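Local coordinates for protein dephospho-CoA kinase (Mycobacterium paratuberculosis, PDB 6N39) that probably phosphorylates the 3'-hydroxyl of dephospho-CoA with ATP, the last step of coenzyme A biosynthesis, and carries a C-terminal UPF0157 (GrpB-like) domain involved in its proper folding, at residues P307-T312 and G347-Q352; A354-D359 and R402-W407; I274-L279 and V341-D346. All blocks are in the same frame, centred on the assembly; numbering follows the deposited sequence.

Contact 1 (P307-T312 and G347-Q352)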
loop_
_atom_site.group_PDB
_atom_site.type_symbol
_atom_site.label_atom_id
_atom_site.label_comp_id
_atom_site.label_asym_id
_atom_site.label_seq_id
_atom_site.Cartn_x
_atom_site.Cartn_y
_atom_site.Cartn_z
ATOM N N PRO A 307 7.163 -15.488 30.983
ATOM C CA PRO A 307 6.768 -15.266 32.373
ATOM C C PRO A 307 7.100 -13.840 32.798
ATOM O O PRO A 307 7.905 -13.152 32.168
ATOM C CB PRO A 307 7.614 -16.281 33.137
ATOM C CG PRO A 307 8.856 -16.404 32.281
ATOM C CD PRO A 307 8.398 -16.277 30.869
ATOM N N ASP A 308 6.487 -13.423 33.904
ATOM C CA ASP A 308 6.606 -12.062 34.433
ATOM C C ASP A 308 6.492 -11.045 33.303
ATOM O O ASP A 308 7.414 -10.277 33.020
ATOM C CB ASP A 308 7.908 -11.876 35.210
ATOM C CG ASP A 308 7.951 -10.555 35.974
ATOM O OD1 ASP A 308 6.877 -9.956 36.210
ATOM O OD2 ASP A 308 9.062 -10.102 36.326
ATOM N N ALA A 309 5.333 -11.087 32.639
ATOM C CA ALA A 309 5.048 -10.216 31.506
ATOM C C ALA A 309 5.083 -8.750 31.922
ATOM O O ALA A 309 4.624 -8.384 33.008
ATOM C CB ALA A 309 3.673 -10.561 30.916
ATOM N N ARG A 310 5.604 -7.903 31.040
ATOM C CA ARG A 310 5.854 -6.510 31.379
ATOM C C ARG A 310 5.061 -5.569 30.480
ATOM O O ARG A 310 4.804 -5.866 29.311
ATOM C CB ARG A 310 7.342 -6.172 31.272
ATOM C CG ARG A 310 8.247 -7.046 32.116
ATOM C CD ARG A 310 8.055 -6.769 33.595
ATOM N NE ARG A 310 7.986 -5.338 33.873
ATOM C CZ ARG A 310 9.046 -4.555 34.059
ATOM N NH1 ARG A 310 10.275 -5.053 33.996
ATOM N NH2 ARG A 310 8.873 -3.266 34.308
ATOM N N SER A 311 4.693 -4.417 31.037
ATOM C CA SER A 311 4.052 -3.347 30.281
ATOM C C SER A 311 4.364 -2.023 30.957
ATOM O O SER A 311 4.582 -1.981 32.174
ATOM C CB SER A 311 2.535 -3.522 30.215
ATOM O OG SER A 311 1.943 -2.495 29.434
ATOM N N THR A 312 4.371 -0.937 30.167
ATOM C CA THR A 312 4.390 0.388 30.790
ATOM C C THR A 312 2.999 0.845 31.208
ATOM O O THR A 312 2.868 1.926 31.792
ATOM C CB THR A 312 5.024 1.453 29.866
ATOM O OG1 THR A 312 4.243 1.636 28.675
ATOM C CG2 THR A 312 6.457 1.068 29.481
ATOM N N GLY A 347 -1.436 -1.728 25.321
ATOM C CA GLY A 347 -0.946 -1.964 26.661
ATOM C C GLY A 347 -0.607 -3.414 26.990
ATOM O O GLY A 347 0.124 -3.660 27.953
ATOM N N TRP A 348 -1.116 -4.381 26.233
ATOM C CA TRP A 348 -0.789 -5.777 26.516
ATOM C C TRP A 348 0.696 -6.046 26.254
ATOM O O TRP A 348 1.324 -5.358 25.446
ATOM C CB TRP A 348 -1.645 -6.710 25.669
ATOM C CG TRP A 348 -3.096 -6.764 26.101
ATOM C CD1 TRP A 348 -3.752 -5.903 26.958
ATOM C CD2 TRP A 348 -4.073 -7.703 25.648
ATOM N NE1 TRP A 348 -5.076 -6.275 27.075
ATOM C CE2 TRP A 348 -5.299 -7.372 26.277
ATOM C CE3 TRP A 348 -4.031 -8.797 24.770
ATOM C CZ2 TRP A 348 -6.470 -8.110 26.070
ATOM C CZ3 TRP A 348 -5.206 -9.527 24.551
ATOM C CH2 TRP A 348 -6.408 -9.177 25.202
ATOM N N PRO A 349 1.268 -7.067 26.903
ATOM C CA PRO A 349 2.731 -7.258 26.816
ATOM C C PRO A 349 3.277 -7.430 25.401
ATOM O O PRO A 349 4.354 -6.896 25.105
ATOM C CB PRO A 349 2.980 -8.515 27.674
ATOM C CG PRO A 349 1.620 -9.144 27.862
ATOM C CD PRO A 349 0.629 -8.029 27.816
ATOM N N GLY A 350 2.594 -8.164 24.516
ATOM C CA GLY A 350 3.123 -8.311 23.160
ATOM C C GLY A 350 3.110 -7.004 22.380
ATOM O O GLY A 350 4.044 -6.703 21.617
ATOM N N GLN A 351 2.051 -6.210 22.565
ATOM C CA GLN A 351 1.961 -4.872 21.968
ATOM C C GLN A 351 3.102 -3.969 22.428
ATOM O O GLN A 351 3.676 -3.209 21.634
ATOM C CB GLN A 351 0.598 -4.264 22.334
ATOM C CG GLN A 351 0.232 -2.944 21.628
ATOM C CD GLN A 351 0.725 -1.721 22.391
ATOM O OE1 GLN A 351 0.929 -1.777 23.608
ATOM N NE2 GLN A 351 0.900 -0.607 21.683
ATOM N N GLN A 352 3.448 -4.030 23.713
ATOM C CA GLN A 352 4.527 -3.179 24.212
ATOM C C GLN A 352 5.883 -3.673 23.721
ATOM O O GLN A 352 6.722 -2.880 23.276
ATOM C CB GLN A 352 4.475 -3.147 25.738
ATOM C CG GLN A 352 3.147 -2.610 26.266
ATOM C CD GLN A 352 3.208 -1.127 26.486
ATOM O OE1 GLN A 352 3.992 -0.661 27.310
ATOM N NE2 GLN A 352 2.398 -0.361 25.738
HETATM O O HOH W 1 6.123 -6.955 27.227
#
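Q352 reaches out of the first turn of helix 349-363 to hold the extended loop 307-312. Its CB packs on the W405 ring of helix 386-411; CG lies 3.4 Å from OG of S311. The chain then bends at chi2 (-92°), turning the amide toward T312. OE1 accepts two bonds from that one residue: from OG1 of T312 at 2.7 Å, in the carbonyl plane on a lone pair, and from the backbone N of T312 at 2.9 Å, which approaches from above the plane. NE2 gives its hydrogen to OE1 of Q351 at 2.9 Å, nearly within its own amide plane; with the two bonds to OE1, this sets which way round the amide sits. Q351 OE1 also accepts from the backbone N of G347. The Q352-T312 bonds tie the loop to the N-terminal end of the helix, where W348 is the N-cap residue, in the UPF0157 region. One residue earlier, S311 OG donates to the carbonyl O of G347 at 2.6 Å, on a lone pair. R310 O approaches CA of P349 at 3.5 Å, and a water donates both to R310 O and to P349 O. Before R310, CB of A309 rests against CB of the P349 ring at 3.9 Å.

Contact 2 (A354-D359 and R402-W407)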
loop_
_atom_site.group_PDB
_atom_site.type_symbol
_atom_site.label_atom_id
_atom_site.label_comp_id
_atom_site.label_asym_id
_atom_site.label_seq_id
_atom_site.Cartn_x
_atom_site.Cartn_y
_atom_site.Cartn_z
ATOM N N ALA A 354 6.738 -5.367 21.044
ATOM C CA ALA A 354 7.054 -5.147 19.628
ATOM C C ALA A 354 7.670 -3.763 19.395
ATOM O O ALA A 354 8.575 -3.604 18.558
ATOM C CB ALA A 354 5.797 -5.331 18.764
ATOM N N LEU A 355 7.196 -2.750 20.125
ATOM C CA LEU A 355 7.758 -1.401 20.017
ATOM C C LEU A 355 9.102 -1.296 20.750
ATOM O O LEU A 355 10.086 -0.701 20.240
ATOM C CB LEU A 355 6.741 -0.395 20.580
ATOM C CG LEU A 355 5.345 -0.370 19.922
ATOM C CD1 LEU A 355 4.395 0.552 20.656
ATOM C CD2 LEU A 355 5.414 0.064 18.447
ATOM N N LEU A 356 9.155 -1.900 21.944
ATOM C CA LEU A 356 10.367 -1.833 22.755
ATOM C C LEU A 356 11.546 -2.487 22.039
ATOM O O LEU A 356 12.670 -1.997 22.124
ATOM C CB LEU A 356 10.125 -2.509 24.109
ATOM C CG LEU A 356 11.361 -2.741 24.993
ATOM C CD1 LEU A 356 12.064 -1.417 25.320
ATOM C CD2 LEU A 356 11.024 -3.497 26.312
ATOM N N PHE A 357 11.313 -3.621 21.381
ATOM C CA PHE A 357 12.396 -4.390 20.763
ATOM C C PHE A 357 13.153 -3.544 19.754
ATOM O O PHE A 357 14.395 -3.527 19.743
ATOM C CB PHE A 357 11.781 -5.645 20.118
ATOM C CG PHE A 357 12.774 -6.656 19.592
ATOM C CD1 PHE A 357 13.513 -7.450 20.449
ATOM C CD2 PHE A 357 12.910 -6.848 18.228
ATOM C CE1 PHE A 357 14.401 -8.397 19.955
ATOM C CE2 PHE A 357 13.776 -7.800 17.729
ATOM C CZ PHE A 357 14.527 -8.573 18.597
ATOM N N VAL A 358 12.416 -2.783 18.937
ATOM C CA VAL A 358 13.054 -1.869 17.989
ATOM C C VAL A 358 13.876 -0.815 18.718
ATOM O O VAL A 358 15.042 -0.566 18.369
ATOM C CB VAL A 358 12.002 -1.212 17.078
ATOM C CG1 VAL A 358 12.675 -0.201 16.162
ATOM C CG2 VAL A 358 11.277 -2.273 16.271
ATOM N N ASP A 359 13.277 -0.143 19.715
ATOM C CA ASP A 359 14.034 0.939 20.365
ATOM C C ASP A 359 15.274 0.402 21.089
ATOM O O ASP A 359 16.361 1.008 21.046
ATOM C CB ASP A 359 13.137 1.706 21.334
ATOM C CG ASP A 359 12.169 2.621 20.616
ATOM O OD1 ASP A 359 12.481 2.995 19.476
ATOM O OD2 ASP A 359 11.109 2.964 21.174
ATOM N N ARG A 402 13.951 -10.300 28.767
ATOM C CA ARG A 402 14.380 -9.812 30.075
ATOM C C ARG A 402 15.323 -8.617 29.940
ATOM O O ARG A 402 15.223 -7.641 30.702
ATOM C CB ARG A 402 15.034 -10.947 30.874
ATOM C CG ARG A 402 14.034 -12.034 31.311
ATOM C CD ARG A 402 14.682 -13.095 32.200
ATOM N NE ARG A 402 15.692 -13.856 31.466
ATOM C CZ ARG A 402 15.523 -15.092 30.997
ATOM N NH1 ARG A 402 14.378 -15.747 31.193
ATOM N NH2 ARG A 402 16.510 -15.672 30.328
ATOM N N ARG A 403 16.222 -8.658 28.956
ATOM C CA ARG A 403 17.222 -7.602 28.833
ATOM C C ARG A 403 16.595 -6.320 28.308
ATOM O O ARG A 403 16.907 -5.228 28.792
ATOM C CB ARG A 403 18.360 -8.051 27.920
ATOM C CG ARG A 403 19.289 -9.104 28.531
ATOM C CD ARG A 403 19.846 -10.003 27.437
ATOM N NE ARG A 403 20.763 -9.296 26.549
ATOM C CZ ARG A 403 21.176 -9.765 25.376
ATOM N NH1 ARG A 403 20.735 -10.936 24.934
ATOM N NH2 ARG A 403 22.029 -9.057 24.643
ATOM N N ALA A 404 15.740 -6.434 27.292
ATOM C CA ALA A 404 15.033 -5.271 26.779
ATOM C C ALA A 404 14.259 -4.579 27.889
ATOM O O ALA A 404 14.291 -3.349 28.002
ATOM C CB ALA A 404 14.089 -5.684 25.645
ATOM N N TRP A 405 13.568 -5.350 28.734
ATOM C CA TRP A 405 12.803 -4.689 29.784
ATOM C C TRP A 405 13.706 -4.134 30.881
ATOM O O TRP A 405 13.364 -3.120 31.502
ATOM C CB TRP A 405 11.737 -5.637 30.337
ATOM C CG TRP A 405 10.515 -5.589 29.446
ATOM C CD1 TRP A 405 10.094 -6.548 28.558
ATOM C CD2 TRP A 405 9.598 -4.491 29.319
ATOM N NE1 TRP A 405 8.960 -6.111 27.899
ATOM C CE2 TRP A 405 8.636 -4.857 28.353
ATOM C CE3 TRP A 405 9.481 -3.250 29.953
ATOM C CZ2 TRP A 405 7.577 -4.025 28.005
ATOM C CZ3 TRP A 405 8.433 -2.419 29.593
ATOM C CH2 TRP A 405 7.494 -2.815 28.632
ATOM N N ASP A 406 14.870 -4.743 31.110
ATOM C CA ASP A 406 15.842 -4.135 32.024
ATOM C C ASP A 406 16.286 -2.773 31.504
ATOM O O ASP A 406 16.361 -1.791 32.255
ATOM C CB ASP A 406 17.051 -5.050 32.193
ATOM C CG ASP A 406 16.903 -6.009 33.346
ATOM O OD1 ASP A 406 16.120 -5.705 34.266
ATOM O OD2 ASP A 406 17.577 -7.067 33.336
ATOM N N TRP A 407 16.588 -2.706 30.209
ATOM C CA TRP A 407 16.962 -1.441 29.585
ATOM C C TRP A 407 15.818 -0.435 29.666
ATOM O O TRP A 407 16.043 0.756 29.907
ATOM C CB TRP A 407 17.366 -1.691 28.126
ATOM C CG TRP A 407 17.675 -0.451 27.351
ATOM C CD1 TRP A 407 18.871 0.215 27.300
ATOM C CD2 TRP A 407 16.775 0.281 26.519
ATOM N NE1 TRP A 407 18.766 1.312 26.482
ATOM C CE2 TRP A 407 17.488 1.373 25.987
ATOM C CE3 TRP A 407 15.430 0.115 26.164
ATOM C CZ2 TRP A 407 16.899 2.302 25.125
ATOM C CZ3 TRP A 407 14.853 1.036 25.300
ATOM C CH2 TRP A 407 15.586 2.111 24.796
#
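Helices 349-363 and 386-411 of the UPF0157 region cross here, and L356 of the first carries most of the contact. Its CG stands anti to the backbone N (chi1 170°), which points the branched end at the second helix, where the two methyls meet different partners. CD2 sits over the face of the W405 indole in a CH-pi contact, 3.5 Å from the centroid of the five-membered ring and 14° off the ring normal. The closest single atom under this methyl is CE2 of W405, 3.4 Å from L356 CD2. The same CD2 also meets CB of A404 at 3.8 Å, so this methyl touches both the ring face and the alanine. The segment axes approach to 9.8 Å and their directions differ by 78°, a steep helix-helix crossing in which the two segments share no hydrogen bond and meet chiefly through apolar side chains. The other branch, CD1, comes to the edge of the W407 ring, near its plane, 3.7 Å from CZ3; thus the two tryptophans receive the leucine differently, one by its face and the other by its rim. Farther along helix 349-363, the carbonyl O of D359 lies 4.0 Å from CH2 of W407, while the carboxylate of D359 accepts a bond from W413 NE1. W413 also touches L356 and meets the W407 ring.

Contact 3 (I274-L279 and V341-D346)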
loop_
_atom_site.group_PDB
_atom_site.type_symbol
_atom_site.label_atom_id
_atom_site.label_comp_id
_atom_site.label_asym_id
_atom_site.label_seq_id
_atom_site.Cartn_x
_atom_site.Cartn_y
_atom_site.Cartn_z
ATOM N N ILE A 274 -0.448 -3.106 14.136
ATOM C CA ILE A 274 -1.618 -2.272 14.382
ATOM C C ILE A 274 -2.022 -2.457 15.839
ATOM O O ILE A 274 -2.314 -3.589 16.271
ATOM C CB ILE A 274 -2.781 -2.652 13.451
ATOM C CG1 ILE A 274 -2.365 -2.550 11.972
ATOM C CG2 ILE A 274 -3.997 -1.781 13.752
ATOM C CD1 ILE A 274 -3.449 -3.083 11.014
ATOM N N THR A 275 -2.043 -1.358 16.598
ATOM C CA THR A 275 -2.524 -1.376 17.970
ATOM C C THR A 275 -4.019 -1.076 17.980
ATOM O O THR A 275 -4.449 -0.069 17.409
ATOM C CB THR A 275 -1.766 -0.348 18.827
ATOM O OG1 THR A 275 -0.384 -0.721 18.925
ATOM C CG2 THR A 275 -2.340 -0.294 20.222
ATOM N N VAL A 276 -4.808 -1.953 18.608
ATOM C CA VAL A 276 -6.258 -1.782 18.694
ATOM C C VAL A 276 -6.650 -1.730 20.160
ATOM O O VAL A 276 -5.836 -1.963 21.053
ATOM C CB VAL A 276 -7.041 -2.898 17.963
ATOM C CG1 VAL A 276 -6.701 -2.896 16.468
ATOM C CG2 VAL A 276 -6.723 -4.282 18.584
ATOM N N GLU A 277 -7.926 -1.432 20.409
ATOM C CA GLU A 277 -8.348 -1.300 21.795
ATOM C C GLU A 277 -8.831 -2.612 22.406
ATOM O O GLU A 277 -8.915 -2.695 23.635
ATOM C CB GLU A 277 -9.433 -0.230 21.923
ATOM C CG GLU A 277 -10.837 -0.715 21.745
ATOM C CD GLU A 277 -11.856 0.404 21.897
ATOM O OE1 GLU A 277 -12.941 0.305 21.280
ATOM O OE2 GLU A 277 -11.566 1.382 22.625
ATOM N N SER A 278 -9.109 -3.637 21.595
ATOM C CA SER A 278 -9.640 -4.914 22.075
ATOM C C SER A 278 -9.509 -5.947 20.961
ATOM O O SER A 278 -9.311 -5.602 19.794
ATOM C CB SER A 278 -11.112 -4.789 22.476
ATOM O OG SER A 278 -11.866 -4.627 21.279
ATOM N N LEU A 279 -9.675 -7.223 21.322
ATOM C CA LEU A 279 -9.677 -8.257 20.288
ATOM C C LEU A 279 -10.951 -8.208 19.439
ATOM O O LEU A 279 -10.915 -8.580 18.263
ATOM C CB LEU A 279 -9.494 -9.645 20.917
ATOM C CG LEU A 279 -8.127 -9.976 21.547
ATOM C CD1 LEU A 279 -8.153 -11.296 22.282
ATOM C CD2 LEU A 279 -7.031 -9.988 20.488
ATOM N N VAL A 341 1.356 -8.462 9.407
ATOM C CA VAL A 341 0.602 -7.403 10.070
ATOM C C VAL A 341 0.063 -7.978 11.374
ATOM O O VAL A 341 -0.949 -8.688 11.383
ATOM C CB VAL A 341 -0.530 -6.852 9.192
ATOM C CG1 VAL A 341 -1.312 -5.760 9.925
ATOM C CG2 VAL A 341 0.029 -6.282 7.891
ATOM N N HIS A 342 0.732 -7.673 12.480
ATOM C CA HIS A 342 0.317 -8.128 13.802
ATOM C C HIS A 342 -0.704 -7.147 14.365
ATOM O O HIS A 342 -0.483 -5.937 14.333
ATOM C CB HIS A 342 1.526 -8.222 14.746
ATOM C CG HIS A 342 2.688 -8.988 14.184
ATOM N ND1 HIS A 342 2.884 -10.329 14.430
ATOM C CD2 HIS A 342 3.725 -8.595 13.406
ATOM C CE1 HIS A 342 3.983 -10.736 13.814
ATOM N NE2 HIS A 342 4.511 -9.704 13.183
ATOM N N ILE A 343 -1.797 -7.656 14.912
ATOM C CA ILE A 343 -2.830 -6.816 15.515
ATOM C C ILE A 343 -2.854 -7.146 16.999
ATOM O O ILE A 343 -3.221 -8.270 17.382
ATOM C CB ILE A 343 -4.203 -7.052 14.881
ATOM C CG1 ILE A 343 -4.097 -7.012 13.347
ATOM C CG2 ILE A 343 -5.214 -6.021 15.396
ATOM C CD1 ILE A 343 -5.426 -7.183 12.664
ATOM N N ARG A 344 -2.467 -6.169 17.822
ATOM C CA ARG A 344 -2.263 -6.378 19.249
ATOM C C ARG A 344 -2.981 -5.293 20.040
ATOM O O ARG A 344 -3.195 -4.176 19.547
ATOM C CB ARG A 344 -0.754 -6.397 19.597
ATOM C CG ARG A 344 0.041 -7.534 18.881
ATOM C CD ARG A 344 1.320 -7.859 19.688
ATOM N NE ARG A 344 2.102 -8.953 19.116
ATOM C CZ ARG A 344 3.015 -8.807 18.163
ATOM N NH1 ARG A 344 3.260 -7.600 17.654
ATOM N NH2 ARG A 344 3.685 -9.875 17.716
ATOM N N VAL A 345 -3.355 -5.636 21.275
ATOM C CA VAL A 345 -4.197 -4.784 22.108
ATOM C C VAL A 345 -3.327 -3.800 22.888
ATOM O O VAL A 345 -2.347 -4.194 23.531
ATOM C CB VAL A 345 -5.056 -5.633 23.062
ATOM C CG1 VAL A 345 -5.867 -4.730 24.018
ATOM C CG2 VAL A 345 -6.005 -6.562 22.265
ATOM N N ASP A 346 -3.718 -2.529 22.854
ATOM C CA ASP A 346 -3.117 -1.407 23.578
ATOM C C ASP A 346 -2.736 -1.758 25.016
ATOM O O ASP A 346 -3.604 -2.023 25.849
ATOM C CB ASP A 346 -4.134 -0.252 23.587
ATOM C CG ASP A 346 -3.539 1.072 24.112
ATOM O OD1 ASP A 346 -2.316 1.267 23.989
ATOM O OD2 ASP A 346 -4.308 1.899 24.656
#
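I274 and V276 face strand 341-345 with their backbone N and O atoms, and four hydrogen bonds join the two segments. I274 N donates to H342 O at 2.8 Å, and R344 N returns a bond to I274 O at 3.0 Å. V276 N then donates to R344 O, and D346 N closes the series on V276 O at 2.8 Å with an N-H...O angle of 174°. The carbonyls of I274 and V276 each receive a CA-H contact as well, from I343 and V345.

On the face carrying I274, V276, I343 and V345, apolar branches meet: CG1 of V276 touches CG2 of I343 at 3.6 Å, and CD1 of I274 reaches back to CG1 of V341, earlier on the partner strand, at 3.6 Å. These parallel neighbours are the central pair of the mixed sheet, with strand 249-253 beyond 270-276 and strand 328-331 beyond 339-345. Past the strand end the chain folds over V345, whose CG2 lies 3.8 Å from L279 N and also meets CD2 of that leucine. S278, the N-cap residue, fixes this turn into helix 279-284 through OG bonded to the backbone N of A281, and A282 of that helix packs on V276 and I343.

The opposite face bears T275 and R344. The methyl CG2 of T275, turned anti to the backbone N, leans on CA of D346 at 3.6 Å, while OG1 is bonded to Q351 NE2. The end of R344 leads away from 274-279, back toward Q273, with CB of H342 3.3 Å above the guanidinium plane, toward the rim. D303 forms a salt bridge with NE of R344, and Q273 OE1 takes a bond from NH1.

How the contacts relate
All three contacts lie in the C-terminal UPF0157 region, on the same side of the chain's centre. Contact 3 is in the mixed sheet; strand 339-345 then runs through a short turn into helix 349-363, whose start belongs to contact 1 and whose next turns belong to contact 2. The centre of contact 1 is about 10 Å from that of contact 2 and about 13 Å from that of contact 3. W405 packs against R310, S311 and Q352, joining contacts 1 and 2, and Q351 and R344 join helix to sheet. Along the chain contacts 1 and 3 interleave, whereas contact 2 opens after both have closed. One helix thus links sheet, loop and C-terminal helix in the domain involved in proper folding of the full-length enzyme.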